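Local coordinates for L-2,4-diaminobutyric acid acetyltransferase (PDB 6SLK), which transfers an acetyl group from acetyl-CoA to L-2,4-diaminobutyrate, probably as a step toward the compatible solute ectoine, at residues A[144-149]-A[171-176]. Residues are numbered along the deposited sequence; the frame is centred on the assembly and turned at random.
With NA (sodium ion), chain D.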
loop_
_atom_site.group_PDB
_atom_site.type_symbol
_atom_site.label_atom_id
_atom_site.label_comp_id
_atom_site.label_asym_id
_atom_site.label_seq_id
_atom_site.Cartn_x
_atom_site.Cartn_y
_atom_site.Cartn_z
ATOM N N LYS A 144 13.179 25.303 0.066
ATOM C CA LYS A 144 13.530 25.199 1.474
ATOM C C LYS A 144 15.028 25.115 1.762
ATOM O O LYS A 144 15.422 24.920 2.901
ATOM C CB LYS A 144 12.792 23.990 2.031
ATOM C CG LYS A 144 11.279 24.142 1.964
ATOM C CD LYS A 144 10.655 23.795 3.309
ATOM C CE LYS A 144 9.141 23.896 3.292
ATOM N NZ LYS A 144 8.615 25.231 2.867
ATOM N N SER A 145 15.901 25.208 0.758
ATOM C CA SER A 145 17.357 24.978 1.008
ATOM C C SER A 145 17.739 23.653 1.639
ATOM O O SER A 145 18.607 23.598 2.482
ATOM C CB SER A 145 18.008 26.127 1.803
ATOM O OG SER A 145 17.890 27.299 1.035
ATOM N N ILE A 146 17.149 22.579 1.134
ATOM C CA ILE A 146 17.391 21.230 1.618
ATOM C C ILE A 146 18.105 20.520 0.484
ATOM O O ILE A 146 17.732 20.676 -0.621
ATOM C CB ILE A 146 16.063 20.487 1.814
ATOM C CG1 ILE A 146 15.150 21.241 2.779
ATOM C CG2 ILE A 146 16.329 19.130 2.401
ATOM C CD1 ILE A 146 13.744 20.623 2.962
ATOM N N PRO A 147 19.081 19.684 0.768
ATOM C CA PRO A 147 19.690 18.872 -0.297
ATOM C C PRO A 147 18.722 17.910 -0.963
ATOM O O PRO A 147 17.734 17.468 -0.348
ATOM C CB PRO A 147 20.781 18.055 0.423
ATOM C CG PRO A 147 20.996 18.734 1.717
ATOM C CD PRO A 147 19.747 19.522 2.059
ATOM N N SER A 148 18.997 17.614 -2.214
ATOM C CA SER A 148 18.258 16.678 -3.015
ATOM C C SER A 148 19.289 15.839 -3.721
ATOM O O SER A 148 20.314 16.366 -4.172
ATOM C CB SER A 148 17.298 17.368 -3.954
ATOM O OG SER A 148 17.945 18.175 -4.883
ATOM N N THR A 149 19.039 14.536 -3.799
ATOM C CA THR A 149 19.939 13.559 -4.399
ATOM C C THR A 149 19.106 12.666 -5.306
ATOM O O THR A 149 18.077 12.123 -4.868
ATOM C CB THR A 149 20.575 12.720 -3.290
ATOM O OG1 THR A 149 21.105 13.592 -2.293
ATOM C CG2 THR A 149 21.627 11.710 -3.801
ATOM N N PHE A 171 14.444 9.796 -5.730
ATOM C CA PHE A 171 14.722 11.124 -5.259
ATOM C C PHE A 171 14.770 11.073 -3.759
ATOM O O PHE A 171 13.864 10.534 -3.177
ATOM C CB PHE A 171 13.658 12.133 -5.656
ATOM C CG PHE A 171 13.631 12.511 -7.095
ATOM C CD1 PHE A 171 13.517 11.561 -8.104
ATOM C CD2 PHE A 171 13.642 13.863 -7.474
ATOM C CE1 PHE A 171 13.465 11.952 -9.471
ATOM C CE2 PHE A 171 13.611 14.241 -8.821
ATOM C CZ PHE A 171 13.509 13.290 -9.821
ATOM N N VAL A 172 15.871 11.539 -3.136
ATOM C CA VAL A 172 15.962 11.671 -1.702
ATOM C C VAL A 172 16.186 13.131 -1.409
ATOM O O VAL A 172 17.152 13.740 -1.899
ATOM C CB VAL A 172 17.063 10.821 -1.083
ATOM C CG1 VAL A 172 17.122 11.028 0.433
ATOM C CG2 VAL A 172 16.938 9.334 -1.450
ATOM N N ILE A 173 15.300 13.678 -0.599
ATOM C CA ILE A 173 15.334 15.038 -0.079
ATOM C C ILE A 173 15.712 15.042 1.404
ATOM O O ILE A 173 15.045 14.419 2.234
ATOM C CB ILE A 173 13.995 15.712 -0.268
ATOM C CG1 ILE A 173 13.682 15.748 -1.740
ATOM C CG2 ILE A 173 13.939 17.092 0.391
ATOM C CD1 ILE A 173 12.393 16.470 -1.999
ATOM N N GLY A 174 16.776 15.767 1.743
ATOM C CA GLY A 174 17.285 15.845 3.075
ATOM C C GLY A 174 18.770 15.564 3.103
ATOM O O GLY A 174 19.360 15.414 2.056
ATOM N N PRO A 175 19.378 15.470 4.294
ATOM C CA PRO A 175 18.707 15.575 5.585
ATOM C C PRO A 175 18.113 16.908 5.905
ATOM O O PRO A 175 18.598 17.938 5.444
ATOM C CB PRO A 175 19.826 15.288 6.588
ATOM C CG PRO A 175 21.059 15.103 5.830
ATOM C CD PRO A 175 20.827 15.473 4.433
ATOM N N PHE A 176 17.035 16.887 6.669
ATOM C CA PHE A 176 16.469 18.088 7.287
ATOM C C PHE A 176 15.815 17.651 8.625
ATOM O O PHE A 176 15.986 16.500 9.080
ATOM C CB PHE A 176 15.474 18.778 6.333
ATOM C CG PHE A 176 14.315 17.922 5.968
ATOM C CD1 PHE A 176 14.443 16.962 4.991
ATOM C CD2 PHE A 176 13.112 18.023 6.644
ATOM C CE1 PHE A 176 13.398 16.142 4.660
ATOM C CE2 PHE A 176 12.079 17.164 6.343
ATOM C CZ PHE A 176 12.214 16.226 5.344
HETATM NA NA NA D . 18.288 15.722 9.996
HETATM O O HOH W 1 19.437 14.173 -0.432
HETATM O O HOH W 2 19.726 17.988 9.726
#
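Thr149 and Val172 form an antiparallel hydrogen-bonded pair, Val172 N giving to Thr149 O and Thr149 N to Val172 O (2.8 Å), both donors in the plane of the carbonyl they meet. Ser148 and Ile173 make the next, non-hydrogen-bonded pair, and one more bond follows, from Gly174 N to Pro147 O at 2.9 Å. That donor sits 31° off the carbonyl plane, at the end of the pairing, where Pro147 precedes one strand and Gly174 follows the other. Val172 O also accepts a hydrogen bond from a water, which donates to Gly174 O as well and accepts from Thr149 OG1 (2.6 Å). The hydroxyl, placed beside its own backbone N (chi1 -50°), thereby ties strand 148-154 to a carbonyl near the end of strand 168-173 and to one in the turn after it.

Past the last bridge the contact becomes apolar and centres on Ile146. Its CG2, anti to the backbone N, reaches the Gly174 backbone, pressing on CA at a tight 3.5 Å, and touches Ile173 CG2 (3.7 Å). The same methyl comes obliquely to CD1 of Phe176, 3.9 Å away, while Ile146 CD1 lies near CG of that ring. Gly174 CA and Ile173 O lie at the ring's edge, in its plane. Gly174, with its positive phi of 129°, takes a backbone shape suited to glycine, and a cis peptide follows before Pro175, whose CD meets Pro147 CG at 4.2 Å. After this bend Phe176 O binds a sodium ion at 2.6 Å.

Ile146 also packs on Tyr140 of helix 131-143, which ends in a Schellman motif at Ser145. This is the C-terminal part of a GNAT fold: a helix running into an outermost strand that pairs antiparallel with the last strand in sequence, 168-173, which is inserted between it and strand 121-125.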